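Local coordinates for protein farnesyl diphosphate synthase (Rhodobacter capsulatus, PDB 3LVS) that probably condenses isopentenyl diphosphate with allylic diphosphates to build the fifteen-carbon chain of farnesyl diphosphate, at residues Ala159-Ala164 and Asp236-Lys241; Asp170-Leu175 and His240-Val245. All coordinates share one frame; numbering follows the deposited sequence.

Overall arrangement
Both contacts use the chain that follows the unmodelled residues 224-235: contact 1 sets loop 236-241 against residues 159-164, which run on from helix 150-160, and contact 2 sets 240-245 against the first turns of helix 169-195. Their centres lie about 10 Å apart, and they share H240 and K241. Contact 1 is the outer one, about 23 Å from the centre of the chain, with two carboxylates side by side and a methyl and methylenes against the backbone. Contact 2 is partly buried, about 19 Å from that centre, and sets I172 and I173 against F244, largely with apolar groups. A160 CB of contact 1 packs against L175 CD2 of contact 2 at 3.8 Å.

Contact 1 of 2, residues Ala159-Ala164 and Asp236-Lys241; sequences AAETAA and DAEAHK
A237, E238 and K241, the residues that meet A160 and E161, sit on a bend tied at D236 O, which receives two N-H groups of H240: the backbone N at 2.9 Å and the ring ND1 at 3.0 Å. The ND1 donor has the oxygen close to its ring plane, with a moderately bent N-H...O angle of 147°. A type I turn from E238 to K241 follows, and across from it a second one, A160 to A163, includes E161. E161 is the centre of the contact. Its CG lies between the backbone N and the carbonyl carbon (chi1 56°), and from there the chain runs extended beside E238, both pointing the same way. The E161 carboxylate rests on a methylene, E161 OE1 to E238 CG 3.4 Å, while E161 OE2 and E238 OE2 stand 3.2 Å apart as two acceptors; the two carboxylate planes are 37° apart. The methyl of A237 touches E161 O, A237 CB lying 3.4 Å from it. The K241 chain lies against E161, its CD 3.9 Å from E161 CA, then bends at chi3 and carries NZ to a salt bridge with D157. An alanine at E161 removes the carboxylate beside E238 CG, and the E238 side chain would probably be freer to turn. E238 also touches D88, the last aspartate of the DDxxxxD sequence characteristic of prenyl synthases. In this surface contact the two like charges thus face each other at close range, with the K241 ammonium too far to pair with E161, so ionisation of one glutamate is likely to be harder when the other is charged.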
loop_
_atom_site.group_PDB
_atom_site.type_symbol
_atom_site.label_atom_id
_atom_site.label_comp_id
_atom_site.label_asym_id
_atom_site.label_seq_id
_atom_site.Cartn_x
_atom_site.Cartn_y
_atom_site.Cartn_z
ATOM N N ALA B 159 19.521 -8.970 6.471
ATOM C CA ALA B 159 20.383 -10.156 6.591
ATOM C C ALA B 159 21.737 -9.948 5.888
ATOM O O ALA B 159 22.799 -10.205 6.467
ATOM C CB ALA B 159 19.668 -11.396 6.031
ATOM N N ALA B 160 21.687 -9.436 4.661
ATOM C CA ALA B 160 22.874 -9.301 3.823
ATOM C C ALA B 160 23.954 -8.403 4.410
ATOM O O ALA B 160 25.140 -8.695 4.259
ATOM C CB ALA B 160 22.497 -8.810 2.432
ATOM N N GLU B 161 23.565 -7.328 5.089
ATOM C CA GLU B 161 24.578 -6.354 5.525
ATOM C C GLU B 161 25.439 -6.796 6.718
ATOM O O GLU B 161 26.418 -6.131 7.065
ATOM C CB GLU B 161 23.993 -4.951 5.704
ATOM C CG GLU B 161 22.825 -4.828 6.647
ATOM C CD GLU B 161 22.219 -3.438 6.585
ATOM O OE1 GLU B 161 21.849 -2.997 5.472
ATOM O OE2 GLU B 161 22.130 -2.778 7.641
ATOM N N THR B 162 25.084 -7.931 7.313
ATOM C CA THR B 162 25.893 -8.561 8.351
ATOM C C THR B 162 26.101 -10.055 8.100
ATOM O O THR B 162 26.268 -10.814 9.056
ATOM C CB THR B 162 25.218 -8.458 9.739
ATOM O OG1 THR B 162 23.905 -9.050 9.682
ATOM C CG2 THR B 162 25.147 -7.014 10.216
ATOM N N ALA B 163 26.080 -10.480 6.840
ATOM C CA ALA B 163 26.195 -11.905 6.512
ATOM C C ALA B 163 27.537 -12.499 6.966
ATOM O O ALA B 163 28.578 -11.820 6.946
ATOM C CB ALA B 163 25.969 -12.139 5.026
ATOM N N ALA B 164 27.483 -13.751 7.408
ATOM C CA ALA B 164 28.653 -14.456 7.932
ATOM C C ALA B 164 29.613 -14.826 6.797
ATOM O O ALA B 164 30.744 -14.318 6.748
ATOM C CB ALA B 164 28.215 -15.694 8.719
ATOM N N ASP B 236 29.147 1.559 7.767
ATOM C CA ASP B 236 30.176 0.581 8.119
ATOM C C ASP B 236 29.858 -0.836 7.647
ATOM O O ASP B 236 30.593 -1.387 6.828
ATOM C CB ASP B 236 30.461 0.598 9.623
ATOM C CG ASP B 236 31.850 1.122 9.950
ATOM O OD1 ASP B 236 32.521 1.653 9.039
ATOM O OD2 ASP B 236 32.276 0.995 11.118
ATOM N N ALA B 237 28.777 -1.418 8.167
ATOM C CA ALA B 237 28.301 -2.733 7.724
ATOM C C ALA B 237 27.867 -2.651 6.265
ATOM O O ALA B 237 28.230 -3.502 5.445
ATOM C CB ALA B 237 27.147 -3.200 8.593
ATOM N N GLU B 238 27.106 -1.598 5.968
ATOM C CA GLU B 238 26.645 -1.269 4.620
ATOM C C GLU B 238 27.796 -0.783 3.722
ATOM O O GLU B 238 27.852 -1.139 2.539
ATOM C CB GLU B 238 25.523 -0.219 4.698
ATOM C CG GLU B 238 24.294 -0.694 5.496
ATOM C CD GLU B 238 23.399 0.433 6.011
ATOM O OE1 GLU B 238 23.252 1.463 5.313
ATOM O OE2 GLU B 238 22.827 0.277 7.116
ATOM N N ALA B 239 28.708 0.009 4.295
ATOM C CA ALA B 239 29.889 0.522 3.583
ATOM C C ALA B 239 30.901 -0.562 3.162
ATOM O O ALA B 239 31.573 -0.414 2.140
ATOM C CB ALA B 239 30.582 1.620 4.403
ATOM N N HIS B 240 31.002 -1.640 3.943
ATOM C CA HIS B 240 31.937 -2.736 3.651
ATOM C C HIS B 240 31.255 -3.990 3.087
ATOM O O HIS B 240 31.803 -5.093 3.167
ATOM C CB HIS B 240 32.741 -3.108 4.897
ATOM C CG HIS B 240 33.761 -2.087 5.291
ATOM N ND1 HIS B 240 33.443 -0.957 6.016
ATOM C CD2 HIS B 240 35.097 -2.031 5.073
ATOM C CE1 HIS B 240 34.538 -0.246 6.223
ATOM N NE2 HIS B 240 35.555 -0.876 5.660
ATOM N N LYS B 241 30.068 -3.818 2.514
ATOM C CA LYS B 241 29.333 -4.926 1.909
ATOM C C LYS B 241 29.921 -5.279 0.532
ATOM O O LYS B 241 30.631 -4.468 -0.075
ATOM C CB LYS B 241 27.854 -4.567 1.794
ATOM C CG LYS B 241 26.917 -5.744 1.958
ATOM C CD LYS B 241 25.463 -5.315 1.879
ATOM C CE LYS B 241 24.987 -5.214 0.443
ATOM N NZ LYS B 241 23.592 -4.698 0.381
#

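Contact 2 of 2, residues Asp170-Leu175 and His240-Val245; sequences DEIIRL and HKATFV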
loop_
_atom_site.group_PDB
_atom_site.type_symbol
_atom_site.label_atom_id
_atom_site.label_comp_id
_atom_site.label_asym_id
_atom_site.label_seq_id
_atom_site.Cartn_x
_atom_site.Cartn_y
_atom_site.Cartn_z
ATOM N N ASP B 170 25.409 -13.946 -7.212
ATOM C CA ASP B 170 23.979 -14.287 -7.310
ATOM C C ASP B 170 23.118 -13.581 -6.257
ATOM O O ASP B 170 22.018 -13.111 -6.561
ATOM C CB ASP B 170 23.778 -15.800 -7.192
ATOM C CG ASP B 170 24.242 -16.550 -8.429
ATOM O OD1 ASP B 170 24.781 -15.904 -9.354
ATOM O OD2 ASP B 170 24.059 -17.787 -8.481
ATOM N N GLU B 171 23.643 -13.508 -5.031
ATOM C CA GLU B 171 22.947 -12.909 -3.910
ATOM C C GLU B 171 22.780 -11.410 -4.101
ATOM O O GLU B 171 21.659 -10.934 -4.022
ATOM C CB GLU B 171 23.645 -13.235 -2.586
ATOM C CG GLU B 171 23.364 -14.657 -2.088
ATOM C CD GLU B 171 24.348 -15.144 -1.016
ATOM O OE1 GLU B 171 25.384 -14.481 -0.774
ATOM O OE2 GLU B 171 24.080 -16.208 -0.420
ATOM N N ILE B 172 23.867 -10.682 -4.386
ATOM C CA ILE B 172 23.759 -9.243 -4.639
ATOM C C ILE B 172 22.964 -8.893 -5.906
ATOM O O ILE B 172 22.463 -7.778 -6.032
ATOM C CB ILE B 172 25.131 -8.471 -4.599
ATOM C CG1 ILE B 172 26.000 -8.739 -5.826
ATOM C CG2 ILE B 172 25.895 -8.758 -3.314
ATOM C CD1 ILE B 172 27.094 -7.658 -6.012
ATOM N N ILE B 173 22.836 -9.852 -6.825
ATOM C CA ILE B 173 21.965 -9.691 -7.982
ATOM C C ILE B 173 20.498 -9.806 -7.545
ATOM O O ILE B 173 19.699 -8.947 -7.902
ATOM C CB ILE B 173 22.342 -10.662 -9.159
ATOM C CG1 ILE B 173 23.583 -10.135 -9.891
ATOM C CG2 ILE B 173 21.195 -10.813 -10.176
ATOM C CD1 ILE B 173 24.209 -11.152 -10.855
ATOM N N ARG B 174 20.170 -10.838 -6.761
ATOM C CA ARG B 174 18.826 -11.034 -6.182
ATOM C C ARG B 174 18.396 -9.857 -5.287
ATOM O O ARG B 174 17.227 -9.455 -5.267
ATOM C CB ARG B 174 18.780 -12.331 -5.376
ATOM C CG ARG B 174 17.379 -12.739 -4.901
ATOM C CD ARG B 174 17.325 -14.222 -4.501
ATOM N NE ARG B 174 17.314 -14.459 -3.054
ATOM C CZ ARG B 174 18.391 -14.505 -2.266
ATOM N NH1 ARG B 174 18.248 -14.740 -0.970
ATOM N NH2 ARG B 174 19.609 -14.315 -2.755
ATOM N N LEU B 175 19.367 -9.312 -4.565
ATOM C CA LEU B 175 19.194 -8.129 -3.756
ATOM C C LEU B 175 18.724 -6.953 -4.625
ATOM O O LEU B 175 17.602 -6.467 -4.454
ATOM C CB LEU B 175 20.522 -7.815 -3.070
ATOM C CG LEU B 175 20.556 -7.193 -1.677
ATOM C CD1 LEU B 175 19.484 -7.787 -0.798
ATOM C CD2 LEU B 175 21.923 -7.418 -1.053
ATOM N N HIS B 240 31.002 -1.640 3.943
ATOM C CA HIS B 240 31.937 -2.736 3.651
ATOM C C HIS B 240 31.255 -3.990 3.087
ATOM O O HIS B 240 31.803 -5.093 3.167
ATOM C CB HIS B 240 32.741 -3.108 4.897
ATOM C CG HIS B 240 33.761 -2.087 5.291
ATOM N ND1 HIS B 240 33.443 -0.957 6.016
ATOM C CD2 HIS B 240 35.097 -2.031 5.073
ATOM C CE1 HIS B 240 34.538 -0.246 6.223
ATOM N NE2 HIS B 240 35.555 -0.876 5.660
ATOM N N LYS B 241 30.068 -3.818 2.514
ATOM C CA LYS B 241 29.333 -4.926 1.909
ATOM C C LYS B 241 29.921 -5.279 0.532
ATOM O O LYS B 241 30.631 -4.468 -0.075
ATOM C CB LYS B 241 27.854 -4.567 1.794
ATOM C CG LYS B 241 26.917 -5.744 1.958
ATOM C CD LYS B 241 25.463 -5.315 1.879
ATOM C CE LYS B 241 24.987 -5.214 0.443
ATOM N NZ LYS B 241 23.592 -4.698 0.381
ATOM N N ALA B 242 29.645 -6.491 0.057
ATOM C CA ALA B 242 30.101 -6.922 -1.261
ATOM C C ALA B 242 29.348 -6.186 -2.370
ATOM O O ALA B 242 28.121 -6.265 -2.466
ATOM C CB ALA B 242 29.964 -8.435 -1.420
ATOM N N THR B 243 30.109 -5.467 -3.190
ATOM C CA THR B 243 29.594 -4.716 -4.327
ATOM C C THR B 243 30.029 -5.385 -5.638
ATOM O O THR B 243 30.812 -6.340 -5.633
ATOM C CB THR B 243 30.154 -3.283 -4.326
ATOM O OG1 THR B 243 31.529 -3.327 -4.712
ATOM C CG2 THR B 243 30.045 -2.649 -2.937
ATOM N N PHE B 244 29.541 -4.866 -6.762
ATOM C CA PHE B 244 29.937 -5.372 -8.069
ATOM C C PHE B 244 31.388 -5.029 -8.404
ATOM O O PHE B 244 32.010 -5.724 -9.178
ATOM C CB PHE B 244 28.982 -4.880 -9.165
ATOM C CG PHE B 244 27.610 -5.495 -9.091
ATOM C CD1 PHE B 244 27.364 -6.761 -9.638
ATOM C CD2 PHE B 244 26.562 -4.815 -8.473
ATOM C CE1 PHE B 244 26.096 -7.334 -9.568
ATOM C CE2 PHE B 244 25.287 -5.383 -8.397
ATOM C CZ PHE B 244 25.059 -6.652 -8.939
ATOM N N VAL B 245 31.930 -3.966 -7.822
ATOM C CA VAL B 245 33.347 -3.661 -8.014
ATOM C C VAL B 245 34.239 -4.648 -7.238
ATOM O O VAL B 245 35.213 -5.165 -7.783
ATOM C CB VAL B 245 33.682 -2.180 -7.690
ATOM C CG1 VAL B 245 35.189 -1.929 -7.761
ATOM C CG2 VAL B 245 32.952 -1.248 -8.659
#
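I172 CG1 is placed between the backbone N and the carbonyl carbon (chi1 74°), and its nearly extended chi2 places CD1 over the F244 ring; the phenyl CG stands beside its own backbone N, anti to the carbonyl carbon (chi1 -70°). The two side chains slide past each other in opposite directions, and CD1 comes down on the ring centre: a CH-pi contact with I172 CD1 3.5 Å from the F244 centroid, only 2° off the normal. I173 crosses the phenyl at about a right angle and meets its edge, I173 CG1 lying 3.8 Å from F244 CE1. L211, Q214 and I215 of helix 200-222 also touch F244, which therefore touches two long helices, 169-195 and 200-222, of the all-alpha isoprenoid synthase fold. T243 is the N-cap of helix 244-248; its OG1 accepts a weak, bent bond from V245 N at 3.2 Å. F244 N gives its hydrogen to D218, which belongs to the second aspartate-rich DDxxD sequence of the family. The other branch of I172 faces the chain ahead of the cap, with I172 CG2 3.4 Å from A242 O, and L167 and L247 touch both I172 and A242. Farther along, L175 CD2 approaches K241 NZ tip to tip at 3.5 Å, a methyl beside the ammonium already held by D157.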